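Local coordinates for extracellular ligand-binding receptor (Desulfohalobium retbaense DSM 5692, PDB 5ERE), which probably senses small molecules outside the cell, holding 2-oxo-4-methylpentanoic acid in a periplasmic-binding-protein module and cytosine in a tandem PAS-like sensor region, at residues 6-11 / 19-24; 190-195 / 214-219; 258-263 / 290-295; 307-312 / 322-327; 334-339 / 463-468. One frame throughout, in Å; residues are numbered along the deposited sequence.

Overall arrangement
Contacts 1, 2 and 3 lie in the periplasmic-binding-protein part of the chain, around the 2-oxo-4-methylpentanoic acid pocket without forming it: the side chains of Pro9, Glu258 and Ala190 stand about 5, 7 and 11 Å from the ligand. Contact 1 touches contact 2 through the salt bridge from Glu20 to Arg214, across centres about 20 Å apart, and touches contact 3 by packing of Ala24 on Tyr260. Contacts 3 and 4 reach the same mixed sheet. Contact 4 leads into helix 324-357, which contact 5 also uses, about 19 Å away between centres, against the sensor region. Contacts 1 and 5, about 44 Å apart between centres, lie on opposite sides of the chain's centre.

Contact 1: 6-11 / 19-24; sequences VILPFS and VEQQRA
The first beta-alpha-beta unit of the periplasmic-binding-protein fold, strand 3-8, helix 15-32 and strand 37-42, brings Leu8 and Phe10 against Gln21 and Gln22 near the start of the chain. Leu8 closes the strand and spreads its two methyls over the helix: CD2 lies 3.5 Å from OE1 of Gln21, while CD1 rests 3.9 Å from the backbone N of Gln22. The Gln21 side chain crosses Leu8 at a slant, its CG anti to the carbonyl carbon (chi1 -67°) and its chain extended, which carries the amide oxygen along the leucine toward CD of Pro9. Pro9 is the centre of an inverse gamma turn, closed by a 2.8 Å bond from Phe10 N to Leu8 O, and this turn swings Phe10 back to the helix. The far end of its ring meets Gln22, whose OE1 is 3.6 Å from CZ; ring and amide planes are 42° apart. CE1 of the same ring comes within 4.2 Å of Val19 N, and one ring face lies against CB of Leu8. No hydrogen bond joins the two segments, so the join is made by packing alone. Around it, strand 3-8 pairs with strands 37-42 and 64-70 on its two edges; Gln21 leans on Cys70, Gln22 on Phe40, and helix 239-248 meets Arg23 and Ala24.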
# COMPACT_ATOMS: atom_id res chain seq x y z
N VAL A 6 3.83 -1.10 31.23
CA VAL A 6 4.46 -1.21 29.92
C VAL A 6 5.31 -2.49 29.86
O VAL A 6 6.35 -2.59 30.51
CB VAL A 6 5.37 -0.03 29.62
CG1 VAL A 6 5.99 -0.21 28.23
CG2 VAL A 6 4.60 1.36 29.76
N ILE A 7 4.83 -3.47 29.09
CA ILE A 7 5.41 -4.81 29.02
C ILE A 7 6.23 -4.95 27.76
O ILE A 7 5.70 -4.94 26.66
CB ILE A 7 4.33 -5.89 29.06
CG1 ILE A 7 3.40 -5.59 30.23
CG2 ILE A 7 4.98 -7.27 29.18
CD1 ILE A 7 2.17 -6.52 30.37
N LEU A 8 7.54 -5.05 27.94
CA LEU A 8 8.51 -5.06 26.84
C LEU A 8 9.40 -6.30 26.91
O LEU A 8 9.67 -6.83 27.99
CB LEU A 8 9.39 -3.83 26.89
CG LEU A 8 8.69 -2.46 27.04
CD1 LEU A 8 9.78 -1.39 27.17
CD2 LEU A 8 7.77 -2.22 25.84
N PRO A 9 9.90 -6.75 25.75
CA PRO A 9 10.54 -8.07 25.74
C PRO A 9 12.02 -7.98 26.10
O PRO A 9 12.87 -8.28 25.26
CB PRO A 9 10.32 -8.53 24.30
CG PRO A 9 10.30 -7.20 23.50
CD PRO A 9 9.65 -6.24 24.40
N PHE A 10 12.32 -7.57 27.34
CA PHE A 10 13.70 -7.34 27.75
C PHE A 10 14.55 -8.66 27.69
O PHE A 10 15.67 -8.65 27.22
CB PHE A 10 13.75 -6.80 29.16
CG PHE A 10 13.25 -5.38 29.30
CD1 PHE A 10 13.89 -4.32 28.66
CD2 PHE A 10 12.14 -5.11 30.06
CE1 PHE A 10 13.44 -3.02 28.77
CE2 PHE A 10 11.68 -3.79 30.20
CZ PHE A 10 12.32 -2.75 29.55
N SER A 11 13.97 -9.76 28.17
CA SER A 11 14.61 -11.07 28.24
C SER A 11 14.22 -11.89 27.02
O SER A 11 13.33 -12.72 27.08
CB SER A 11 14.20 -11.80 29.51
OG SER A 11 14.64 -11.11 30.66
N VAL A 19 14.90 -2.01 24.97
CA VAL A 19 15.62 -0.92 25.61
C VAL A 19 15.37 0.40 24.89
O VAL A 19 15.29 1.44 25.53
CB VAL A 19 17.16 -1.19 25.68
CG1 VAL A 19 17.93 0.04 26.10
CG2 VAL A 19 17.46 -2.34 26.66
N GLU A 20 15.26 0.35 23.57
CA GLU A 20 14.92 1.50 22.77
C GLU A 20 13.56 2.08 23.19
O GLU A 20 13.40 3.28 23.40
CB GLU A 20 14.91 1.11 21.29
CG GLU A 20 14.56 2.29 20.38
CD GLU A 20 14.79 2.00 18.92
OE1 GLU A 20 15.97 1.89 18.49
OE2 GLU A 20 13.79 1.88 18.20
N GLN A 21 12.58 1.20 23.32
CA GLN A 21 11.24 1.60 23.69
C GLN A 21 11.23 2.21 25.10
O GLN A 21 10.56 3.22 25.32
CB GLN A 21 10.28 0.43 23.60
CG GLN A 21 10.06 -0.06 22.19
CD GLN A 21 9.33 -1.41 22.14
OE1 GLN A 21 9.66 -2.34 22.87
NE2 GLN A 21 8.33 -1.50 21.30
N GLN A 22 11.96 1.60 26.02
CA GLN A 22 12.09 2.10 27.38
C GLN A 22 12.70 3.48 27.41
O GLN A 22 12.19 4.37 28.08
CB GLN A 22 12.95 1.16 28.21
CG GLN A 22 13.33 1.61 29.62
CD GLN A 22 14.58 0.89 30.09
OE1 GLN A 22 14.49 -0.14 30.75
NE2 GLN A 22 15.76 1.42 29.73
N ARG A 23 13.81 3.64 26.70
CA ARG A 23 14.43 4.95 26.52
C ARG A 23 13.48 6.01 25.98
O ARG A 23 13.43 7.16 26.50
CB ARG A 23 15.61 4.78 25.58
CG ARG A 23 16.75 4.10 26.24
CD ARG A 23 17.89 3.82 25.25
NE ARG A 23 19.06 3.30 25.94
CZ ARG A 23 20.15 2.87 25.31
NH1 ARG A 23 20.22 2.88 24.00
NH2 ARG A 23 21.17 2.43 26.01
N ALA A 24 12.71 5.65 24.94
CA ALA A 24 11.87 6.65 24.31
C ALA A 24 10.72 7.08 25.25
O ALA A 24 10.35 8.25 25.30
CB ALA A 24 11.36 6.16 23.04

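Contact 2: 190-195 / 214-219; sequences AATIAK and RAEVLA
Val217 and Glu216 of the short helix 215-219 pack on Ala190 and Ala191 at the start of helix 190-199. In this periplasmic-binding-protein fold, helix 190-199 connects the parallel strands 181-185 and 205-208, and helix 215-219 follows the second of them. The short segments run in roughly the same direction, 30° apart, with axes 8.7 Å from each other at closest approach. Small residues permit the approach: Ala191 CB points at the other helix and sits 3.9 Å from CA of Val217.

Glu216 can be followed outward. Its CB leaves the helix toward segment 190-195, and CG, anti to the backbone N (chi1 174°), comes to lie 3.7 Å from the methyl of Ala191. The chain stays extended beyond CG, which carries CD past that methyl and the carboxylate on toward Thr192. There OE2 ends 4.5 Å from OG1 of Thr192, a distant approach at the outer margin of the contact. The aliphatic part of the glutamate therefore does the packing, while its charged end is carried out along an exposed flank.

Val217 works on the inner side. Its CG2, beside the backbone N, lies against the backbone N of Ala191 and meets Ala190 CB at 4.2 Å. Beyond the pair, Ala190 also touches Ile212 and Ala191 touches Ala220. At the N-cap position, Arg214 turns to salt bridges with Asp16 and Glu20, tying the start of this helix to helix 15-32. The backbone takes part as well: the carbonyl O of Glu216 lies 3.5 Å from CB of Ala191.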
# COMPACT_ATOMS: atom_id res chain seq x y z
N ALA A 190 18.85 -10.50 11.70
CA ALA A 190 19.05 -10.61 10.28
C ALA A 190 20.50 -10.40 9.86
O ALA A 190 20.87 -10.88 8.81
CB ALA A 190 18.17 -9.62 9.53
N ALA A 191 21.30 -9.68 10.63
CA ALA A 191 22.71 -9.50 10.26
C ALA A 191 23.49 -10.83 10.34
O ALA A 191 24.42 -11.07 9.57
CB ALA A 191 23.37 -8.46 11.14
N THR A 192 23.10 -11.69 11.27
CA THR A 192 23.68 -13.02 11.39
C THR A 192 23.14 -13.97 10.33
O THR A 192 23.89 -14.75 9.70
CB THR A 192 23.43 -13.60 12.79
OG1 THR A 192 24.15 -12.82 13.74
CG2 THR A 192 23.87 -15.08 12.90
N ILE A 193 21.82 -13.92 10.13
CA ILE A 193 21.19 -14.71 9.08
C ILE A 193 21.86 -14.39 7.74
O ILE A 193 22.27 -15.30 7.03
CB ILE A 193 19.67 -14.46 9.03
CG1 ILE A 193 19.01 -14.95 10.32
CG2 ILE A 193 19.04 -15.22 7.88
CD1 ILE A 193 17.52 -14.50 10.49
N ALA A 194 21.99 -13.10 7.43
CA ALA A 194 22.65 -12.65 6.20
C ALA A 194 24.06 -13.22 6.03
O ALA A 194 24.42 -13.66 4.94
CB ALA A 194 22.72 -11.13 6.17
N LYS A 195 24.84 -13.19 7.10
CA LYS A 195 26.24 -13.64 7.08
C LYS A 195 26.31 -15.10 6.69
O LYS A 195 26.98 -15.46 5.72
CB LYS A 195 26.89 -13.44 8.45
CG LYS A 195 28.41 -13.27 8.41
CD LYS A 195 29.11 -13.95 9.58
CE LYS A 195 30.43 -13.24 9.90
NZ LYS A 195 31.24 -13.94 10.93
N ARG A 214 17.83 -2.03 12.01
CA ARG A 214 18.54 -1.94 13.28
C ARG A 214 20.04 -1.75 13.00
O ARG A 214 20.53 -2.17 11.94
CB ARG A 214 18.30 -3.19 14.14
CG ARG A 214 16.87 -3.70 14.22
CD ARG A 214 15.94 -2.68 14.93
NE ARG A 214 16.48 -2.24 16.22
CZ ARG A 214 16.00 -1.22 16.93
NH1 ARG A 214 14.96 -0.52 16.50
NH2 ARG A 214 16.57 -0.90 18.09
N ALA A 215 20.76 -1.14 13.94
CA ALA A 215 22.15 -0.77 13.72
C ALA A 215 23.01 -1.99 13.40
O ALA A 215 23.92 -1.93 12.59
CB ALA A 215 22.68 -0.04 14.93
N GLU A 216 22.70 -3.10 14.04
CA GLU A 216 23.39 -4.37 13.82
C GLU A 216 23.40 -4.73 12.32
O GLU A 216 24.42 -5.15 11.75
CB GLU A 216 22.70 -5.44 14.66
CG GLU A 216 23.14 -6.86 14.51
CD GLU A 216 22.40 -7.78 15.48
OE1 GLU A 216 21.48 -7.29 16.18
OE2 GLU A 216 22.73 -8.99 15.54
N VAL A 217 22.27 -4.49 11.68
CA VAL A 217 22.08 -4.85 10.29
C VAL A 217 22.95 -3.96 9.41
O VAL A 217 23.57 -4.44 8.46
CB VAL A 217 20.57 -4.77 9.91
CG1 VAL A 217 20.36 -4.77 8.42
CG2 VAL A 217 19.84 -5.93 10.53
N LEU A 218 23.05 -2.68 9.74
CA LEU A 218 23.89 -1.74 9.00
C LEU A 218 25.40 -2.03 9.15
O LEU A 218 26.17 -1.91 8.20
CB LEU A 218 23.59 -0.31 9.46
CG LEU A 218 24.48 0.80 8.94
CD1 LEU A 218 24.53 0.81 7.45
CD2 LEU A 218 23.91 2.10 9.46
N ALA A 219 25.81 -2.40 10.36
CA ALA A 219 27.19 -2.71 10.67
C ALA A 219 27.70 -3.88 9.84
O ALA A 219 28.89 -3.97 9.52
CB ALA A 219 27.33 -3.03 12.15

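Contact 3: 258-263 / 290-295; sequences EAYDLC and TGALGK
A type I beta turn from Gly291 to Gly294 brings two successive backbone N-H groups, those of Ala292 and Leu293, to face the side of helix 254-271 at Asp261. The turn closes the hairpin between strands 288-291 and 296-298 in the periplasmic-binding-protein fold, and the buried carboxylate of Asp261 grips it like a fork. OD1 takes the N-H of Ala292 at 2.8 Å with its syn lone pair, the bond bent to 150°. OD2 takes that of Leu293, also at 2.8 Å but straighter at 164°, meeting it on the syn side, 33° out of the carboxylate plane. With CG anti to the carbonyl carbon (chi1 -78°), the aspartate is aimed straight at the turn, and the two bonds fix how its carboxylate is rotated. Putting an alanine here would probably leave both turn N-H groups without their acceptor and the turn less firmly held to the helix.

Apolar contacts lie around this grip. On one flank, Ala292 CB touches CD2 of the Tyr260 ring at 3.9 Å, while the hydroxyl of that tyrosine bonds to Glu31 of helix 15-32. On the other, Leu293 extends along the helix toward Glu258, whose carboxylate is taken up by Thr109 and Gly93. One of its methyls, CD1, stops 4.0 Å from CA of Glu258.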
# COMPACT_ATOMS: atom_id res chain seq x y z
N GLU A 258 7.72 5.21 17.57
CA GLU A 258 6.38 4.77 17.88
C GLU A 258 6.03 4.93 19.36
O GLU A 258 4.91 5.31 19.71
CB GLU A 258 6.19 3.28 17.50
CG GLU A 258 4.79 2.76 17.78
CD GLU A 258 4.65 1.24 17.52
OE1 GLU A 258 5.51 0.46 18.02
OE2 GLU A 258 3.67 0.85 16.83
N ALA A 259 6.96 4.55 20.22
CA ALA A 259 6.73 4.57 21.63
C ALA A 259 6.66 6.04 22.11
O ALA A 259 5.85 6.35 22.98
CB ALA A 259 7.79 3.82 22.36
N TYR A 260 7.44 6.92 21.51
CA TYR A 260 7.37 8.33 21.82
C TYR A 260 5.98 8.90 21.47
O TYR A 260 5.41 9.67 22.26
CB TYR A 260 8.47 9.13 21.07
CG TYR A 260 8.39 10.61 21.29
CD1 TYR A 260 9.00 11.20 22.39
CD2 TYR A 260 7.69 11.44 20.41
CE1 TYR A 260 8.92 12.59 22.63
CE2 TYR A 260 7.60 12.83 20.63
CZ TYR A 260 8.22 13.39 21.73
OH TYR A 260 8.16 14.75 21.95
N ASP A 261 5.43 8.57 20.30
CA ASP A 261 4.09 9.08 19.96
C ASP A 261 2.99 8.49 20.85
O ASP A 261 1.99 9.18 21.15
CB ASP A 261 3.72 8.83 18.51
CG ASP A 261 4.38 9.80 17.55
OD1 ASP A 261 5.16 10.67 18.02
OD2 ASP A 261 4.13 9.69 16.33
N LEU A 262 3.16 7.26 21.28
CA LEU A 262 2.23 6.71 22.25
C LEU A 262 2.23 7.53 23.54
O LEU A 262 1.16 7.83 24.06
CB LEU A 262 2.58 5.28 22.60
CG LEU A 262 1.86 4.81 23.87
CD1 LEU A 262 0.38 4.83 23.62
CD2 LEU A 262 2.30 3.44 24.20
N CYS A 263 3.41 7.84 24.08
CA CYS A 263 3.44 8.62 25.34
C CYS A 263 2.88 9.98 25.17
O CYS A 263 2.17 10.47 26.06
CB CYS A 263 4.84 8.73 25.94
SG CYS A 263 5.51 7.14 26.32
N THR A 290 -0.46 13.98 14.52
CA THR A 290 0.77 14.27 13.84
C THR A 290 1.84 14.32 14.91
O THR A 290 1.65 14.88 15.96
CB THR A 290 0.67 15.56 13.03
OG1 THR A 290 -0.26 15.35 11.95
CG2 THR A 290 2.01 15.94 12.45
N GLY A 291 2.94 13.63 14.65
CA GLY A 291 3.93 13.41 15.68
C GLY A 291 5.18 12.83 15.03
O GLY A 291 5.41 13.01 13.84
N ALA A 292 5.97 12.12 15.81
CA ALA A 292 7.25 11.67 15.35
C ALA A 292 7.11 10.65 14.23
O ALA A 292 7.98 10.59 13.33
CB ALA A 292 8.07 11.09 16.50
N LEU A 293 6.00 9.89 14.23
CA LEU A 293 5.73 8.91 13.16
C LEU A 293 5.14 9.56 11.94
O LEU A 293 4.74 8.88 11.01
CB LEU A 293 4.73 7.85 13.61
CG LEU A 293 5.11 6.75 14.58
CD1 LEU A 293 3.78 6.10 15.13
CD2 LEU A 293 5.93 5.73 13.80
N GLY A 294 4.97 10.88 11.99
CA GLY A 294 4.33 11.57 10.89
C GLY A 294 2.84 11.67 11.17
O GLY A 294 2.42 11.65 12.31
N LYS A 295 2.05 11.79 10.10
CA LYS A 295 0.60 11.84 10.20
C LYS A 295 0.06 10.42 10.36
O LYS A 295 0.23 9.58 9.47
CB LYS A 295 0.01 12.51 8.97
CG LYS A 295 -1.50 12.65 9.04
CD LYS A 295 -2.03 13.39 7.82
CE LYS A 295 -3.53 13.28 7.76
NZ LYS A 295 -3.97 13.48 6.36

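Contact 4: 307-312 / 322-327; sequences PYIFKK and EFQFPM. With EDO (1,2-ethanediol), chain H.
Two hydrogen bonds from the side-chain amide of Gln324 grip both backbone polar groups of Phe310, just past the end of strand 317-320, where Ala321 also bonds to Phe310. Its OE1 accepts from Phe310 N at 2.8 Å and 163°, the donor tilted 28° from the carbonyl plane. NE2 donates a hydrogen bond to Phe310 O at 2.9 Å, a more bent one, and also bonds to Ala321 O. CG of Gln324 lies between its own backbone N and carbonyl carbon (chi1 66°) with the chain extended beyond, and this brings the amide up to the strand; both bonds together hold it against turning. OE1 also lies near the Phe310 ring plane at its edge, and 3.7 Å from CB of Ile309.

The apolar contacts gather on the Phe310 side chain. CZ of Phe323 approaches its CB at 4.2 Å, the two rings lying oblique to each other with centroids 5.8 Å apart. The methyl CE of Met327, a selenomethionine, comes 4.1 Å from Phe310 CE2.

O1 of a bound 1,2-ethanediol, probably from the crystallisation liquor, receives a weak hydrogen bond from Phe323 N.

The contact joins the last part of the periplasmic-binding-protein sheet, strand 304-314, to the long helix 324-357 that leads on into the sensor region. Strand 228-232 runs antiparallel beside this strand, helix 112-123 covers Phe310 with Leu119, and Phe325 stacks on Tyr561.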
# COMPACT_ATOMS: atom_id res chain seq x y z
N PRO A 307 1.84 6.01 5.91
CA PRO A 307 2.47 5.43 4.71
C PRO A 307 3.84 4.76 4.97
O PRO A 307 4.53 5.06 5.95
CB PRO A 307 2.61 6.63 3.77
CG PRO A 307 2.60 7.86 4.70
CD PRO A 307 1.69 7.49 5.82
N TYR A 308 4.16 3.81 4.08
CA TYR A 308 5.42 3.08 4.06
C TYR A 308 6.13 3.34 2.73
O TYR A 308 5.49 3.67 1.69
CB TYR A 308 5.23 1.54 4.21
CG TYR A 308 5.08 1.00 5.62
CD1 TYR A 308 4.24 1.61 6.54
CD2 TYR A 308 5.76 -0.12 6.02
CE1 TYR A 308 4.10 1.11 7.82
CE2 TYR A 308 5.64 -0.62 7.28
CZ TYR A 308 4.79 0.03 8.19
OH TYR A 308 4.65 -0.44 9.46
N ILE A 309 7.44 3.14 2.75
CA ILE A 309 8.26 3.22 1.55
C ILE A 309 9.20 2.02 1.50
O ILE A 309 9.37 1.29 2.49
CB ILE A 309 9.13 4.46 1.47
CG1 ILE A 309 9.90 4.65 2.79
CG2 ILE A 309 8.27 5.64 1.16
CD1 ILE A 309 11.11 5.58 2.70
N PHE A 310 9.81 1.86 0.35
CA PHE A 310 10.97 0.99 0.23
C PHE A 310 12.25 1.67 0.63
O PHE A 310 12.52 2.82 0.27
CB PHE A 310 11.06 0.47 -1.19
CG PHE A 310 10.06 -0.59 -1.48
CD1 PHE A 310 10.27 -1.87 -1.04
CD2 PHE A 310 8.91 -0.29 -2.19
CE1 PHE A 310 9.33 -2.87 -1.31
CE2 PHE A 310 7.97 -1.28 -2.46
CZ PHE A 310 8.19 -2.57 -2.01
N LYS A 311 13.02 0.94 1.44
CA LYS A 311 14.33 1.34 1.85
C LYS A 311 15.34 0.26 1.51
O LYS A 311 14.97 -0.87 1.18
CB LYS A 311 14.35 1.65 3.34
CG LYS A 311 13.55 2.87 3.65
CD LYS A 311 13.68 3.32 5.09
CE LYS A 311 14.88 4.24 5.34
NZ LYS A 311 14.92 4.59 6.78
N LYS A 312 16.61 0.62 1.54
CA LYS A 312 17.63 -0.39 1.34
C LYS A 312 18.86 -0.12 2.17
O LYS A 312 19.14 1.00 2.55
CB LYS A 312 18.00 -0.49 -0.13
CG LYS A 312 18.88 0.61 -0.63
CD LYS A 312 19.03 0.53 -2.14
CE LYS A 312 19.68 -0.75 -2.67
NZ LYS A 312 19.08 -1.13 -3.99
N GLU A 322 15.63 4.42 -4.28
CA GLU A 322 15.34 5.28 -5.44
C GLU A 322 14.46 4.54 -6.47
O GLU A 322 13.66 5.16 -7.16
CB GLU A 322 16.65 5.75 -6.09
N PHE A 323 14.59 3.21 -6.53
CA PHE A 323 13.94 2.44 -7.59
C PHE A 323 12.41 2.46 -7.52
O PHE A 323 11.74 2.30 -8.53
CB PHE A 323 14.44 0.99 -7.57
CG PHE A 323 13.94 0.16 -6.42
CD1 PHE A 323 12.65 -0.35 -6.42
CD2 PHE A 323 14.79 -0.18 -5.39
CE1 PHE A 323 12.21 -1.14 -5.37
CE2 PHE A 323 14.35 -0.97 -4.35
CZ PHE A 323 13.05 -1.45 -4.34
N GLN A 324 11.86 2.69 -6.34
CA GLN A 324 10.42 2.49 -6.17
C GLN A 324 9.55 3.47 -6.95
O GLN A 324 8.41 3.16 -7.26
CB GLN A 324 10.05 2.58 -4.73
CG GLN A 324 10.25 3.95 -4.12
CD GLN A 324 10.33 3.82 -2.65
OE1 GLN A 324 9.38 3.38 -2.01
NE2 GLN A 324 11.50 4.13 -2.09
N PHE A 325 10.07 4.66 -7.25
CA PHE A 325 9.22 5.70 -7.83
C PHE A 325 9.03 5.43 -9.31
O PHE A 325 7.89 5.38 -9.79
CB PHE A 325 9.81 7.10 -7.52
CG PHE A 325 9.97 7.32 -6.05
CD1 PHE A 325 8.86 7.44 -5.24
CD2 PHE A 325 11.22 7.33 -5.46
CE1 PHE A 325 8.99 7.57 -3.86
CE2 PHE A 325 11.35 7.49 -4.08
CZ PHE A 325 10.24 7.59 -3.29
N PRO A 326 10.13 5.19 -10.05
CA PRO A 326 9.90 4.76 -11.43
C PRO A 326 9.22 3.41 -11.50
O PRO A 326 8.43 3.17 -12.40
CB PRO A 326 11.32 4.70 -12.04
CG PRO A 326 12.28 4.78 -10.85
CD PRO A 326 11.53 5.60 -9.82
N MSE A 327 9.52 2.52 -10.57
CA MSE A 327 8.80 1.24 -10.53
C MSE A 327 7.26 1.40 -10.43
O MSE A 327 6.47 0.80 -11.17
CB MSE A 327 9.27 0.46 -9.33
CG MSE A 327 8.68 -0.94 -9.26
SE MSE A 327 8.96 -1.75 -7.53
CE MSE A 327 7.80 -0.59 -6.47
C1 EDO H . 18.24 2.37 -4.51
O1 EDO H . 17.47 2.35 -5.70
C2 EDO H . 19.00 3.67 -4.31
O2 EDO H . 19.76 3.58 -3.10

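Contact 5: 334-339 / 463-468; sequences QELNAI and GSIISR. With ACY (acetic acid), chain D.
Ile465 and Arg468 of helix 461-470 meet Glu335, Leu336 and Ile339 of helix 324-357, the two short segments running roughly antiparallel at 150°. At the start of the segment, Gly463 N bonds to an acetic acid molecule, probably from the crystallisation liquor. Ile465 then carries the packing with two branches. CG1 is anti to the carbonyl carbon (chi1 -69°), which leaves CG2 anti to the backbone N, 3.7 Å from Leu336 CD2 and near CD of Glu335. Its CD1 meets CD1 of Ile339 tip to tip. A water beside the carbonyl O of Ile465 gives one hydrogen to it and the other to OE1 of Glu335, and accepts a weak bond from Arg468 NH2, linking carboxylate and guanidinium. One turn on, Arg468 bends its chain back, and NH2 makes a salt bridge at 3.1 Å, its hydrogen bond weak, to Glu335 OE2, which lies at the guanidinium edge; Tyr377 OH is a further partner of NH2. Lys469 pairs with OE1. A glutamine in place of Glu335 would probably leave Arg468 and Lys469 without the negative charge they share. An apolar seam between helices 324-357 and 461-470 is thus bordered by a charge cluster in which one carboxylate serves two basic residues and a water.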
# COMPACT_ATOMS: atom_id res chain seq x y z
N GLN A 334 1.77 0.03 -17.02
CA GLN A 334 1.59 -1.30 -17.58
C GLN A 334 0.20 -1.85 -17.33
O GLN A 334 -0.38 -2.50 -18.21
CB GLN A 334 2.62 -2.27 -17.00
CG GLN A 334 4.00 -2.01 -17.53
CD GLN A 334 5.06 -2.85 -16.86
OE1 GLN A 334 4.78 -3.62 -15.93
NE2 GLN A 334 6.28 -2.71 -17.32
N GLU A 335 -0.35 -1.63 -16.14
CA GLU A 335 -1.68 -2.14 -15.91
C GLU A 335 -2.65 -1.43 -16.84
O GLU A 335 -3.51 -2.07 -17.44
CB GLU A 335 -2.11 -1.98 -14.46
CG GLU A 335 -3.52 -2.49 -14.22
CD GLU A 335 -3.85 -2.69 -12.76
OE1 GLU A 335 -3.03 -2.26 -11.92
OE2 GLU A 335 -4.92 -3.26 -12.45
N LEU A 336 -2.49 -0.11 -16.97
CA LEU A 336 -3.35 0.68 -17.85
C LEU A 336 -3.22 0.25 -19.32
O LEU A 336 -4.22 0.13 -20.01
CB LEU A 336 -3.05 2.18 -17.72
CG LEU A 336 -3.53 2.81 -16.39
CD1 LEU A 336 -2.90 4.18 -16.11
CD2 LEU A 336 -5.10 2.88 -16.30
N ASN A 337 -1.99 0.04 -19.82
CA ASN A 337 -1.83 -0.40 -21.21
C ASN A 337 -2.47 -1.75 -21.46
O ASN A 337 -3.06 -1.96 -22.51
CB ASN A 337 -0.36 -0.45 -21.61
CG ASN A 337 0.23 0.97 -21.80
OD1 ASN A 337 -0.47 1.90 -22.22
ND2 ASN A 337 1.50 1.13 -21.45
N ALA A 338 -2.36 -2.66 -20.51
CA ALA A 338 -2.95 -3.98 -20.67
C ALA A 338 -4.49 -3.93 -20.58
O ALA A 338 -5.21 -4.68 -21.26
CB ALA A 338 -2.40 -4.91 -19.63
N ILE A 339 -5.02 -3.05 -19.75
CA ILE A 339 -6.47 -2.88 -19.76
C ILE A 339 -6.93 -2.35 -21.11
O ILE A 339 -7.86 -2.91 -21.71
CB ILE A 339 -6.92 -1.94 -18.62
CG1 ILE A 339 -6.71 -2.69 -17.31
CG2 ILE A 339 -8.36 -1.57 -18.79
CD1 ILE A 339 -6.85 -1.80 -16.06
N GLY A 463 -9.06 6.55 -11.72
CA GLY A 463 -8.99 6.49 -10.27
C GLY A 463 -9.07 5.09 -9.71
O GLY A 463 -8.33 4.74 -8.79
N SER A 464 -9.98 4.28 -10.24
CA SER A 464 -10.17 2.94 -9.72
C SER A 464 -8.87 2.12 -9.93
O SER A 464 -8.51 1.30 -9.09
CB SER A 464 -11.37 2.27 -10.40
OG SER A 464 -11.16 2.00 -11.78
N ILE A 465 -8.15 2.40 -10.98
CA ILE A 465 -6.91 1.65 -11.25
C ILE A 465 -5.77 2.26 -10.44
O ILE A 465 -5.08 1.59 -9.68
CB ILE A 465 -6.64 1.61 -12.76
CG1 ILE A 465 -7.70 0.73 -13.42
CG2 ILE A 465 -5.19 1.09 -13.08
CD1 ILE A 465 -8.02 1.08 -14.84
N ILE A 466 -5.63 3.58 -10.54
CA ILE A 466 -4.49 4.25 -9.94
C ILE A 466 -4.47 4.19 -8.41
O ILE A 466 -3.42 3.98 -7.82
CB ILE A 466 -4.43 5.71 -10.41
CG1 ILE A 466 -4.02 5.72 -11.87
CG2 ILE A 466 -3.46 6.50 -9.59
CD1 ILE A 466 -4.33 6.98 -12.59
N SER A 467 -5.60 4.40 -7.75
CA SER A 467 -5.62 4.43 -6.30
C SER A 467 -5.18 3.09 -5.66
O SER A 467 -4.59 3.06 -4.58
CB SER A 467 -7.03 4.83 -5.79
OG SER A 467 -7.96 3.83 -6.16
N ARG A 468 -5.47 1.98 -6.31
CA ARG A 468 -4.96 0.71 -5.80
C ARG A 468 -3.45 0.64 -5.89
O ARG A 468 -2.79 0.10 -5.01
CB ARG A 468 -5.57 -0.48 -6.56
CG ARG A 468 -7.11 -0.44 -6.61
CD ARG A 468 -7.73 -1.76 -7.19
NE ARG A 468 -7.24 -2.07 -8.54
CZ ARG A 468 -7.95 -2.04 -9.67
NH1 ARG A 468 -9.25 -1.72 -9.69
NH2 ARG A 468 -7.35 -2.35 -10.82
C ACY D . -11.34 8.95 -13.82
O ACY D . -11.05 8.43 -12.70
OXT ACY D . -11.22 8.37 -14.92
CH3 ACY D . -11.86 10.38 -13.86
O HOH W 1 -4.90 -1.33 -9.96